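PDB 4LMY: peroxide stress regulator PerR, FUR family from Streptococcus pyogenes, which probably acts as a metal-dependent transcription factor that binds DNA and controls genes of the response to peroxide stress. Local coordinates for residues E14-H19 against Y92-H97; K23-T28 against V74-V79; I35-Q40 against A47-R52; K123-H126 against K132-R135. All coordinates share one frame; numbering follows the deposited sequence.

Contact 1 lies close to the middle of the chain and holds part of a zinc site; contacts 2 and 3 are nested within the loop that it closes. The centre of contact 2 is about 8 Å away from that of contact 1, with F78 packed on N15 and H19, and M95 N probably hydrogen-bonded to F78 O. Contact 3, about 13 Å from contact 1 between centres, joins it through M38 and I39, which pack on F94. Contact 4 comes later in the chain and belongs to the subunit interface. It meets contact 3 through K132 and Q40, while its centre is about 24 Å from that of contact 2.

Contact 1 of 4, residues E14-H19 against Y92-H97; sequences ENVLEH and YDFMGH. With ZN (zinc ion), chain E.
A zinc ion is held from both segments, 2.2 Å from H19 NE2 and equally far from H97 NE2, and H4, H6 and H99 supply further nitrogens. H19 NE2 and H97 NE2 come within 3.2 Å of each other because both bind it. Histidine suits the place, since it offers a nitrogen donor at the end of a flat, rigid ring. The H19 and H97 rings come from opposite directions with their planes 80° apart, H19 placing CE1 at the edge of the H97 ring. In H97, chi1 of 65° sets CG between the backbone N and the carbonyl carbon, swinging the ring from the loop toward helix 12-22. N15, one helical turn before H19, crosses H97 at about a right angle, and its OD1 is modelled 3.1 Å above the plane of that ring, over one face, offset toward the rim. Its ND2 is placed 2.2 Å from zinc; an amide nitrogen is a poor ligand, so the two amide atoms are probably interchanged and oxygen faces the metal. Nearby, V16 CG2 meets the ring edge of F94 at CZ, 3.6 Å away, in a buried apolar patch. Metal binding thus ties the first helix to the segment after strand 91-94, and redox-inert zinc would probably not support the iron-dependent peroxide chemistry known for PerR proteins.

Contact 2 of 4, residues K23-T28 against V74-V79; sequences KHIRIT and VDEGFV
K23 and E76 both set CG beside the backbone N, with chi1 -52° and -62°, and each side chain folds again at chi2, which turns the lysine ammonium and the carboxylate toward one another from opposite directions. Further bends at chi3 and chi4 bring K23 NZ to 3.2 Å from E76 OE2, a hydrogen bond that is part of a salt bridge. The ammonium uses the syn lone pair of OE2, on the side of the other oxygen, yet it stays 3.8 Å from E76 OE1 and so favours one oxygen. Lysine suits this surface position because its long chain can span the gap while its ammonium group, on an exposed residue, can probably also meet solvent. The two residues stand where helices end in what is probably the winged-helix DNA-binding domain of the FUR family. H24, with positive phi, is the C-prime residue of a Schellman motif closing helix 12-22, while G77, with phi of 86°, serves a second Schellman motif after helix 63-75; glycine takes up such a conformation with little strain. I25 approaches the carboxylate from the loop, its CD1 3.9 Å from E76 OE1, in a plain van der Waals contact. The branched chain of I25 also packs on L20 and R31, joining the loop to the helices before and after it. Further along, T28 caps helix 29-40 through OG1, which is hydrogen-bonded to R31 N.

Contact 3 of 4, residues I35-Q40 against A47-R52; sequences ISYMIQ and ADKIYR
Y37 and I50 bring together two helical segments, 35-40 and 47-52, whose axes pass 11.4 Å apart with their N-to-C directions at 116°. At this spacing the contact is made by side chains. Y37, with CG anti to the backbone N (chi1 178°), extends its ring toward the second helix, where CE1 lies 3.7 Å from I50 CG1. The phenol end continues past the isoleucine and crosses K49 at about a right angle, its OH 3.6 Å from K49 CG. M38 reaches the same isoleucine by a folded path: bends at chi2 and chi3 carry SD to 3.7 Å from I50 CD1, while SD also lies in the plane of the Y37 ring at its edge. Branched, apolar I50 suits this junction: it packs helix 29-40 on helix 47-54, probably the first helix of the helix-turn-helix, and also meets P45 and, from helix 63-75, V66 and L70. Within helix 47-54, R52 NE donates a nearly straight hydrogen bond, part of a salt bridge, to D48 OD2 (2.6 Å), meeting it from above the carboxylate plane. D53 OD2 meets both Y37 OH, in a hydrogen bond, and K49 NZ, in a salt bridge; these two partners would probably stabilise the charged carboxylate where the apolar packing gives way to solvent.

Contact 4 of 4, residues K123-H126 against K132-R135; sequences KEAH and KVTR
V133 directs its side chain at the helix, and its CG2 settles against two consecutive residues there: it lies 3.9 Å from A125 CB and 3.9 Å from H126 N. With CG1 anti to the backbone N (chi1 -176°), CG2 is left anti to the carbonyl carbon, which aims this methyl at the helix. The small methyl of A125 points back at it, and so lets the strand come close to the helix, whereas H126 CB passes alongside at 4.2 Å from V133 CG2. The H126 ring stands obliquely beside the start of the strand, with ND1 4.4 Å from K132 CA, and ND1 is hydrogen-bonded to Y131 O just before the strand. K132 turns the other way, as alternation along a strand requires, and a charged lysine suits that exposed side. No hydrogen bond joins the two segments. Helix 118-129 returns through a short turn into strand 132-135, so the contact packs the helix on the strand that follows it, at the dimer interface: K132, V133 and R135 pair antiparallel with a strand of the second subunit, R135 forms a salt bridge with E105 of that subunit, and F113 of the same neighbour packs on A125.

Contact 1 of 4, residues E14-H19 against Y92-H97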
loop_
_atom_site.group_PDB
_atom_site.type_symbol
_atom_site.label_atom_id
_atom_site.label_comp_id
_atom_site.label_asym_id
_atom_site.label_seq_id
_atom_site.Cartn_x
_atom_site.Cartn_y
_atom_site.Cartn_z
ATOM N N GLU B 14 -8.744 13.611 -5.446
ATOM C CA GLU B 14 -8.116 14.724 -6.148
ATOM C C GLU B 14 -7.555 14.301 -7.503
ATOM O O GLU B 14 -7.474 15.111 -8.428
ATOM C CB GLU B 14 -7.025 15.373 -5.290
ATOM C CG GLU B 14 -7.540 16.052 -4.027
ATOM C CD GLU B 14 -8.464 17.228 -4.312
ATOM O OE1 GLU B 14 -8.443 17.759 -5.443
ATOM O OE2 GLU B 14 -9.210 17.628 -3.393
ATOM N N ASN B 15 -7.160 13.036 -7.621
ATOM C CA ASN B 15 -6.676 12.531 -8.901
ATOM C C ASN B 15 -7.772 12.508 -9.954
ATOM O O ASN B 15 -7.555 12.928 -11.089
ATOM C CB ASN B 15 -6.061 11.140 -8.762
ATOM C CG ASN B 15 -5.655 10.556 -10.099
ATOM O OD1 ASN B 15 -6.335 9.687 -10.643
ATOM N ND2 ASN B 15 -4.551 11.045 -10.643
ATOM N N VAL B 16 -8.947 12.013 -9.574
ATOM C CA VAL B 16 -10.079 11.964 -10.495
ATOM C C VAL B 16 -10.395 13.360 -11.021
ATOM O O VAL B 16 -10.542 13.562 -12.227
ATOM C CB VAL B 16 -11.333 11.372 -9.832
ATOM C CG1 VAL B 16 -12.522 11.459 -10.777
ATOM C CG2 VAL B 16 -11.082 9.936 -9.432
ATOM N N LEU B 17 -10.474 14.324 -10.107
ATOM C CA LEU B 17 -10.795 15.698 -10.467
ATOM C C LEU B 17 -9.748 16.284 -11.407
ATOM O O LEU B 17 -10.088 16.969 -12.371
ATOM C CB LEU B 17 -10.934 16.572 -9.218
ATOM C CG LEU B 17 -12.065 16.206 -8.255
ATOM C CD1 LEU B 17 -12.302 17.330 -7.251
ATOM C CD2 LEU B 17 -13.340 15.879 -9.020
ATOM N N GLU B 18 -8.477 16.007 -11.132
ATOM C CA GLU B 18 -7.395 16.489 -11.985
ATOM C C GLU B 18 -7.506 15.933 -13.404
ATOM O O GLU B 18 -7.388 16.676 -14.377
ATOM C CB GLU B 18 -6.028 16.151 -11.382
ATOM C CG GLU B 18 -4.840 16.568 -12.242
ATOM C CD GLU B 18 -4.713 18.077 -12.398
ATOM O OE1 GLU B 18 -4.032 18.519 -13.348
ATOM O OE2 GLU B 18 -5.281 18.820 -11.570
ATOM N N HIS B 19 -7.744 14.630 -13.512
ATOM C CA HIS B 19 -7.925 13.983 -14.808
ATOM C C HIS B 19 -9.126 14.559 -15.555
ATOM O O HIS B 19 -9.058 14.808 -16.759
ATOM C CB HIS B 19 -8.097 12.472 -14.644
ATOM C CG HIS B 19 -6.811 11.731 -14.439
ATOM N ND1 HIS B 19 -6.208 10.999 -15.440
ATOM C CD2 HIS B 19 -6.018 11.603 -13.350
ATOM C CE1 HIS B 19 -5.097 10.455 -14.977
ATOM N NE2 HIS B 19 -4.958 10.804 -13.711
ATOM N N TYR B 92 -20.808 -1.686 -9.654
ATOM C CA TYR B 92 -19.709 -0.777 -9.938
ATOM C C TYR B 92 -18.696 -0.749 -8.803
ATOM O O TYR B 92 -19.054 -0.869 -7.635
ATOM C CB TYR B 92 -20.249 0.629 -10.208
ATOM C CG TYR B 92 -21.201 0.691 -11.382
ATOM C CD1 TYR B 92 -20.748 1.027 -12.650
ATOM C CD2 TYR B 92 -22.551 0.402 -11.225
ATOM C CE1 TYR B 92 -21.612 1.080 -13.727
ATOM C CE2 TYR B 92 -23.423 0.450 -12.296
ATOM C CZ TYR B 92 -22.948 0.791 -13.544
ATOM O OH TYR B 92 -23.813 0.843 -14.614
ATOM N N ASP B 93 -17.425 -0.592 -9.156
ATOM C CA ASP B 93 -16.360 -0.556 -8.165
ATOM C C ASP B 93 -15.316 0.485 -8.534
ATOM O O ASP B 93 -14.806 0.493 -9.653
ATOM C CB ASP B 93 -15.691 -1.924 -8.051
ATOM C CG ASP B 93 -14.659 -1.977 -6.943
ATOM O OD1 ASP B 93 -14.973 -1.534 -5.817
ATOM O OD2 ASP B 93 -13.534 -2.454 -7.198
ATOM N N PHE B 94 -14.998 1.362 -7.589
ATOM C CA PHE B 94 -13.955 2.354 -7.806
ATOM C C PHE B 94 -12.586 1.697 -7.655
ATOM O O PHE B 94 -12.324 1.024 -6.659
ATOM C CB PHE B 94 -14.098 3.511 -6.815
ATOM C CG PHE B 94 -13.198 4.677 -7.112
ATOM C CD1 PHE B 94 -13.641 5.730 -7.895
ATOM C CD2 PHE B 94 -11.905 4.715 -6.617
ATOM C CE1 PHE B 94 -12.813 6.800 -8.174
ATOM C CE2 PHE B 94 -11.074 5.781 -6.894
ATOM C CZ PHE B 94 -11.529 6.826 -7.672
ATOM N N MET B 95 -11.718 1.887 -8.645
ATOM C CA MET B 95 -10.361 1.345 -8.575
ATOM C C MET B 95 -9.312 2.358 -9.042
ATOM O O MET B 95 -8.148 2.014 -9.251
ATOM C CB MET B 95 -10.256 0.015 -9.341
ATOM C CG MET B 95 -9.915 0.109 -10.828
ATOM S SD MET B 95 -11.016 1.155 -11.795
ATOM C CE MET B 95 -11.293 0.114 -13.226
ATOM N N GLY B 96 -9.735 3.614 -9.176
ATOM C CA GLY B 96 -8.860 4.686 -9.618
ATOM C C GLY B 96 -7.583 4.824 -8.808
ATOM O O GLY B 96 -7.560 4.575 -7.604
ATOM N N HIS B 97 -6.518 5.236 -9.484
ATOM C CA HIS B 97 -5.198 5.343 -8.878
ATOM C C HIS B 97 -5.006 6.650 -8.115
ATOM O O HIS B 97 -5.880 7.517 -8.093
ATOM C CB HIS B 97 -4.141 5.269 -9.974
ATOM C CG HIS B 97 -4.185 6.429 -10.920
ATOM N ND1 HIS B 97 -5.034 6.470 -12.006
ATOM C CD2 HIS B 97 -3.502 7.596 -10.930
ATOM C CE1 HIS B 97 -4.863 7.611 -12.649
ATOM N NE2 HIS B 97 -3.942 8.315 -12.018
HETATM ZN ZN ZN E . -3.325 10.396 -12.358
#

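Contact 2 of 4, residues K23-T28 against V74-V79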
loop_
_atom_site.group_PDB
_atom_site.type_symbol
_atom_site.label_atom_id
_atom_site.label_comp_id
_atom_site.label_asym_id
_atom_site.label_seq_id
_atom_site.Cartn_x
_atom_site.Cartn_y
_atom_site.Cartn_z
ATOM N N LYS B 23 -9.466 17.010 -19.096
ATOM C CA LYS B 23 -10.317 16.691 -20.237
ATOM C C LYS B 23 -11.450 17.700 -20.416
ATOM O O LYS B 23 -12.332 17.505 -21.254
ATOM C CB LYS B 23 -10.903 15.288 -20.085
ATOM C CG LYS B 23 -9.876 14.205 -19.808
ATOM C CD LYS B 23 -8.864 14.095 -20.932
ATOM C CE LYS B 23 -8.585 12.638 -21.261
ATOM N NZ LYS B 23 -9.813 11.955 -21.758
ATOM N N HIS B 24 -11.420 18.767 -19.622
ATOM C CA HIS B 24 -12.445 19.813 -19.657
ATOM C C HIS B 24 -13.849 19.281 -19.378
ATOM O O HIS B 24 -14.820 19.707 -20.004
ATOM C CB HIS B 24 -12.425 20.566 -20.991
ATOM C CG HIS B 24 -11.086 21.131 -21.347
ATOM N ND1 HIS B 24 -10.237 20.522 -22.245
ATOM C CD2 HIS B 24 -10.448 22.248 -20.924
ATOM C CE1 HIS B 24 -9.134 21.240 -22.362
ATOM N NE2 HIS B 24 -9.237 22.291 -21.571
ATOM N N ILE B 25 -13.951 18.347 -18.440
ATOM C CA ILE B 25 -15.246 17.828 -18.024
ATOM C C ILE B 25 -15.717 18.582 -16.785
ATOM O O ILE B 25 -14.997 18.656 -15.790
ATOM C CB ILE B 25 -15.174 16.321 -17.730
ATOM C CG1 ILE B 25 -14.724 15.561 -18.981
ATOM C CG2 ILE B 25 -16.517 15.806 -17.234
ATOM C CD1 ILE B 25 -14.490 14.089 -18.751
ATOM N N ARG B 26 -16.918 19.151 -16.858
ATOM C CA ARG B 26 -17.451 19.968 -15.770
ATOM C C ARG B 26 -17.556 19.178 -14.473
ATOM O O ARG B 26 -18.015 18.037 -14.460
ATOM C CB ARG B 26 -18.819 20.550 -16.140
ATOM C CG ARG B 26 -19.473 21.365 -15.028
ATOM C CD ARG B 26 -20.788 21.985 -15.486
ATOM N NE ARG B 26 -21.450 22.727 -14.414
ATOM C CZ ARG B 26 -21.273 24.024 -14.180
ATOM N NH1 ARG B 26 -20.453 24.733 -14.944
ATOM N NH2 ARG B 26 -21.918 24.614 -13.183
ATOM N N ILE B 27 -17.116 19.796 -13.383
ATOM C CA ILE B 27 -17.169 19.160 -12.078
ATOM C C ILE B 27 -18.312 19.743 -11.256
ATOM O O ILE B 27 -18.159 20.756 -10.574
ATOM C CB ILE B 27 -15.826 19.300 -11.341
ATOM C CG1 ILE B 27 -14.711 18.663 -12.172
ATOM C CG2 ILE B 27 -15.890 18.651 -9.973
ATOM C CD1 ILE B 27 -13.335 18.843 -11.588
ATOM N N THR B 28 -19.472 19.102 -11.349
ATOM C CA THR B 28 -20.643 19.510 -10.591
ATOM C C THR B 28 -20.536 18.986 -9.164
ATOM O O THR B 28 -19.714 18.116 -8.875
ATOM C CB THR B 28 -21.929 18.952 -11.217
ATOM O OG1 THR B 28 -21.924 17.522 -11.121
ATOM C CG2 THR B 28 -22.036 19.357 -12.686
ATOM N N VAL B 74 -16.498 5.391 -15.789
ATOM C CA VAL B 74 -16.134 4.122 -16.412
ATOM C C VAL B 74 -15.248 4.352 -17.633
ATOM O O VAL B 74 -14.227 3.685 -17.805
ATOM C CB VAL B 74 -17.382 3.296 -16.806
ATOM C CG1 VAL B 74 -17.016 2.198 -17.794
ATOM C CG2 VAL B 74 -18.036 2.703 -15.569
ATOM N N ASP B 75 -15.634 5.311 -18.469
ATOM C CA ASP B 75 -14.876 5.623 -19.676
ATOM C C ASP B 75 -13.506 6.221 -19.363
ATOM O O ASP B 75 -12.516 5.889 -20.013
ATOM C CB ASP B 75 -15.666 6.563 -20.589
ATOM C CG ASP B 75 -16.919 5.917 -21.148
ATOM O OD1 ASP B 75 -17.075 4.688 -20.992
ATOM O OD2 ASP B 75 -17.744 6.636 -21.748
ATOM N N GLU B 76 -13.450 7.101 -18.367
ATOM C CA GLU B 76 -12.191 7.738 -17.989
ATOM C C GLU B 76 -11.295 6.804 -17.173
ATOM O O GLU B 76 -10.167 7.157 -16.830
ATOM C CB GLU B 76 -12.439 9.053 -17.240
ATOM C CG GLU B 76 -13.169 10.112 -18.061
ATOM C CD GLU B 76 -12.427 10.499 -19.329
ATOM O OE1 GLU B 76 -13.097 10.825 -20.332
ATOM O OE2 GLU B 76 -11.178 10.486 -19.322
ATOM N N GLY B 77 -11.809 5.619 -16.859
ATOM C CA GLY B 77 -11.004 4.558 -16.278
ATOM C C GLY B 77 -10.846 4.567 -14.770
ATOM O O GLY B 77 -9.819 4.129 -14.251
ATOM N N PHE B 78 -11.861 5.047 -14.059
ATOM C CA PHE B 78 -11.794 5.106 -12.602
ATOM C C PHE B 78 -12.780 4.154 -11.928
ATOM O O PHE B 78 -12.694 3.909 -10.725
ATOM C CB PHE B 78 -12.010 6.540 -12.113
ATOM C CG PHE B 78 -10.988 7.512 -12.626
ATOM C CD1 PHE B 78 -9.673 7.438 -12.200
ATOM C CD2 PHE B 78 -11.341 8.499 -13.531
ATOM C CE1 PHE B 78 -8.728 8.328 -12.667
ATOM C CE2 PHE B 78 -10.398 9.393 -14.003
ATOM C CZ PHE B 78 -9.090 9.306 -13.569
ATOM N N VAL B 79 -13.714 3.621 -12.709
ATOM C CA VAL B 79 -14.711 2.686 -12.195
ATOM C C VAL B 79 -14.907 1.529 -13.175
ATOM O O VAL B 79 -14.946 1.735 -14.387
ATOM C CB VAL B 79 -16.066 3.395 -11.928
ATOM C CG1 VAL B 79 -17.189 2.382 -11.732
ATOM C CG2 VAL B 79 -15.961 4.318 -10.719
#

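Contact 3 of 4, residues I35-Q40 against A47-R52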
loop_
_atom_site.group_PDB
_atom_site.type_symbol
_atom_site.label_atom_id
_atom_site.label_comp_id
_atom_site.label_asym_id
_atom_site.label_seq_id
_atom_site.Cartn_x
_atom_site.Cartn_y
_atom_site.Cartn_z
ATOM N N ILE B 35 -18.309 10.563 -6.982
ATOM C CA ILE B 35 -16.911 10.142 -6.913
ATOM C C ILE B 35 -16.531 9.751 -5.487
ATOM O O ILE B 35 -15.992 8.669 -5.258
ATOM C CB ILE B 35 -15.958 11.241 -7.415
ATOM C CG1 ILE B 35 -16.171 11.483 -8.910
ATOM C CG2 ILE B 35 -14.503 10.854 -7.146
ATOM C CD1 ILE B 35 -15.574 12.778 -9.414
ATOM N N SER B 36 -16.827 10.633 -4.537
ATOM C CA SER B 36 -16.510 10.386 -3.132
ATOM C C SER B 36 -17.242 9.156 -2.621
ATOM O O SER B 36 -16.671 8.340 -1.898
ATOM C CB SER B 36 -16.874 11.596 -2.271
ATOM O OG SER B 36 -16.072 12.716 -2.592
ATOM N N TYR B 37 -18.510 9.032 -3.002
ATOM C CA TYR B 37 -19.314 7.873 -2.630
ATOM C C TYR B 37 -18.656 6.578 -3.095
ATOM O O TYR B 37 -18.529 5.627 -2.324
ATOM C CB TYR B 37 -20.723 7.984 -3.222
ATOM C CG TYR B 37 -21.613 6.791 -2.935
ATOM C CD1 TYR B 37 -21.633 5.693 -3.789
ATOM C CD2 TYR B 37 -22.439 6.768 -1.820
ATOM C CE1 TYR B 37 -22.442 4.603 -3.535
ATOM C CE2 TYR B 37 -23.255 5.679 -1.558
ATOM C CZ TYR B 37 -23.252 4.600 -2.420
ATOM O OH TYR B 37 -24.060 3.514 -2.171
ATOM N N MET B 38 -18.241 6.550 -4.359
ATOM C CA MET B 38 -17.637 5.362 -4.953
ATOM C C MET B 38 -16.298 5.028 -4.306
ATOM O O MET B 38 -15.977 3.859 -4.090
ATOM C CB MET B 38 -17.465 5.538 -6.463
ATOM C CG MET B 38 -18.777 5.576 -7.236
ATOM S SD MET B 38 -19.798 4.127 -6.915
ATOM C CE MET B 38 -18.727 2.824 -7.516
ATOM N N ILE B 39 -15.523 6.063 -3.998
ATOM C CA ILE B 39 -14.236 5.888 -3.330
ATOM C C ILE B 39 -14.411 5.283 -1.942
ATOM O O ILE B 39 -13.660 4.389 -1.543
ATOM C CB ILE B 39 -13.478 7.230 -3.224
ATOM C CG1 ILE B 39 -12.985 7.658 -4.604
ATOM C CG2 ILE B 39 -12.302 7.119 -2.258
ATOM C CD1 ILE B 39 -12.336 9.007 -4.620
ATOM N N GLN B 40 -15.415 5.761 -1.214
ATOM C CA GLN B 40 -15.646 5.309 0.153
ATOM C C GLN B 40 -16.387 3.978 0.223
ATOM O O GLN B 40 -16.364 3.307 1.255
ATOM C CB GLN B 40 -16.419 6.363 0.947
ATOM C CG GLN B 40 -15.669 7.664 1.154
ATOM C CD GLN B 40 -16.232 8.480 2.299
ATOM O OE1 GLN B 40 -17.322 8.201 2.799
ATOM N NE2 GLN B 40 -15.486 9.490 2.727
ATOM N N ALA B 47 -26.377 0.898 -9.766
ATOM C CA ALA B 47 -26.762 2.275 -10.043
ATOM C C ALA B 47 -27.908 2.700 -9.133
ATOM O O ALA B 47 -27.959 3.843 -8.679
ATOM C CB ALA B 47 -27.158 2.433 -11.502
ATOM N N ASP B 48 -28.823 1.770 -8.863
ATOM C CA ASP B 48 -29.966 2.050 -8.001
ATOM C C ASP B 48 -29.532 2.332 -6.568
ATOM O O ASP B 48 -30.062 3.234 -5.921
ATOM C CB ASP B 48 -30.965 0.892 -8.018
ATOM C CG ASP B 48 -32.245 1.217 -7.269
ATOM O OD1 ASP B 48 -32.986 2.115 -7.721
ATOM O OD2 ASP B 48 -32.513 0.574 -6.233
ATOM N N LYS B 49 -28.568 1.554 -6.081
ATOM C CA LYS B 49 -28.050 1.724 -4.726
ATOM C C LYS B 49 -27.423 3.100 -4.547
ATOM O O LYS B 49 -27.701 3.793 -3.568
ATOM C CB LYS B 49 -27.021 0.642 -4.393
ATOM C CG LYS B 49 -26.334 0.851 -3.049
ATOM C CD LYS B 49 -26.759 -0.191 -2.031
ATOM C CE LYS B 49 -26.213 0.132 -0.648
ATOM N NZ LYS B 49 -27.112 1.037 0.123
ATOM N N ILE B 50 -26.575 3.485 -5.496
ATOM C CA ILE B 50 -25.967 4.810 -5.495
ATOM C C ILE B 50 -27.054 5.876 -5.461
ATOM O O ILE B 50 -27.016 6.799 -4.646
ATOM C CB ILE B 50 -25.103 5.033 -6.750
ATOM C CG1 ILE B 50 -23.998 3.978 -6.848
ATOM C CG2 ILE B 50 -24.519 6.437 -6.750
ATOM C CD1 ILE B 50 -23.241 4.006 -8.160
ATOM N N TYR B 51 -28.030 5.726 -6.350
ATOM C CA TYR B 51 -29.154 6.646 -6.443
ATOM C C TYR B 51 -29.908 6.763 -5.120
ATOM O O TYR B 51 -30.181 7.867 -4.654
ATOM C CB TYR B 51 -30.097 6.200 -7.566
ATOM C CG TYR B 51 -31.432 6.907 -7.582
ATOM C CD1 TYR B 51 -31.511 8.285 -7.721
ATOM C CD2 TYR B 51 -32.616 6.190 -7.473
ATOM C CE1 TYR B 51 -32.731 8.933 -7.736
ATOM C CE2 TYR B 51 -33.841 6.828 -7.489
ATOM C CZ TYR B 51 -33.892 8.200 -7.622
ATOM O OH TYR B 51 -35.109 8.843 -7.639
ATOM N N ARG B 52 -30.230 5.625 -4.514
ATOM C CA ARG B 52 -30.983 5.615 -3.261
ATOM C C ARG B 52 -30.206 6.218 -2.091
ATOM O O ARG B 52 -30.786 6.893 -1.237
ATOM C CB ARG B 52 -31.447 4.196 -2.913
ATOM C CG ARG B 52 -32.642 3.718 -3.727
ATOM C CD ARG B 52 -33.166 2.374 -3.234
ATOM N NE ARG B 52 -32.341 1.252 -3.678
ATOM C CZ ARG B 52 -31.424 0.651 -2.927
ATOM N NH1 ARG B 52 -31.208 1.059 -1.683
ATOM N NH2 ARG B 52 -30.724 -0.362 -3.419
#

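Contact 4 of 4, residues K123-H126 against K132-R135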
loop_
_atom_site.group_PDB
_atom_site.type_symbol
_atom_site.label_atom_id
_atom_site.label_comp_id
_atom_site.label_asym_id
_atom_site.label_seq_id
_atom_site.Cartn_x
_atom_site.Cartn_y
_atom_site.Cartn_z
ATOM N N LYS B 123 -9.564 -0.979 1.865
ATOM C CA LYS B 123 -10.503 -2.091 1.933
ATOM C C LYS B 123 -10.195 -3.006 3.117
ATOM O O LYS B 123 -11.092 -3.366 3.882
ATOM C CB LYS B 123 -10.481 -2.882 0.624
ATOM C CG LYS B 123 -11.334 -4.135 0.645
ATOM C CD LYS B 123 -11.510 -4.706 -0.754
ATOM C CE LYS B 123 -12.319 -5.996 -0.733
ATOM N NZ LYS B 123 -12.710 -6.429 -2.105
ATOM N N GLU B 124 -8.928 -3.382 3.263
ATOM C CA GLU B 124 -8.514 -4.225 4.380
ATOM C C GLU B 124 -8.730 -3.547 5.727
ATOM O O GLU B 124 -9.150 -4.189 6.695
ATOM C CB GLU B 124 -7.053 -4.651 4.235
ATOM C CG GLU B 124 -6.842 -5.776 3.241
ATOM C CD GLU B 124 -7.615 -7.034 3.602
ATOM O OE1 GLU B 124 -7.850 -7.286 4.805
ATOM O OE2 GLU B 124 -7.990 -7.777 2.674
ATOM N N ALA B 125 -8.431 -2.251 5.785
ATOM C CA ALA B 125 -8.632 -1.479 7.004
ATOM C C ALA B 125 -10.090 -1.550 7.440
ATOM O O ALA B 125 -10.391 -1.789 8.612
ATOM C CB ALA B 125 -8.206 -0.026 6.794
ATOM N N HIS B 126 -10.995 -1.361 6.488
ATOM C CA HIS B 126 -12.420 -1.423 6.787
ATOM C C HIS B 126 -12.845 -2.812 7.244
ATOM O O HIS B 126 -13.533 -2.956 8.252
ATOM C CB HIS B 126 -13.246 -1.034 5.565
ATOM C CG HIS B 126 -14.706 -1.316 5.722
ATOM N ND1 HIS B 126 -15.513 -0.600 6.579
ATOM C CD2 HIS B 126 -15.501 -2.253 5.152
ATOM C CE1 HIS B 126 -16.746 -1.068 6.514
ATOM N NE2 HIS B 126 -16.765 -2.069 5.650
ATOM N N LYS B 132 -15.221 3.094 8.967
ATOM C CA LYS B 132 -15.461 3.663 7.650
ATOM C C LYS B 132 -14.273 4.557 7.339
ATOM O O LYS B 132 -14.133 5.629 7.921
ATOM C CB LYS B 132 -16.754 4.476 7.622
ATOM C CG LYS B 132 -17.081 5.052 6.257
ATOM C CD LYS B 132 -18.448 5.706 6.248
ATOM C CE LYS B 132 -19.191 5.365 4.967
ATOM N NZ LYS B 132 -19.312 3.889 4.788
ATOM N N VAL B 133 -13.410 4.101 6.436
ATOM C CA VAL B 133 -12.149 4.783 6.158
ATOM C C VAL B 133 -12.354 6.123 5.452
ATOM O O VAL B 133 -13.068 6.203 4.455
ATOM C CB VAL B 133 -11.212 3.896 5.308
ATOM C CG1 VAL B 133 -9.869 4.579 5.112
ATOM C CG2 VAL B 133 -11.028 2.538 5.967
ATOM N N THR B 134 -11.717 7.165 5.976
ATOM C CA THR B 134 -11.852 8.514 5.431
ATOM C C THR B 134 -10.644 8.920 4.592
ATOM O O THR B 134 -10.788 9.557 3.547
ATOM C CB THR B 134 -12.048 9.559 6.545
ATOM O OG1 THR B 134 -11.040 9.391 7.549
ATOM C CG2 THR B 134 -13.424 9.408 7.186
ATOM N N ARG B 135 -9.455 8.559 5.058
ATOM C CA ARG B 135 -8.224 8.943 4.380
ATOM C C ARG B 135 -7.037 8.116 4.858
ATOM O O ARG B 135 -6.956 7.732 6.025
ATOM C CB ARG B 135 -7.938 10.429 4.610
ATOM C CG ARG B 135 -7.726 10.779 6.076
ATOM C CD ARG B 135 -7.845 12.273 6.330
ATOM N NE ARG B 135 -7.830 12.574 7.761
ATOM C CZ ARG B 135 -6.743 12.917 8.446
ATOM N NH1 ARG B 135 -5.568 13.014 7.838
ATOM N NH2 ARG B 135 -6.833 13.170 9.745
#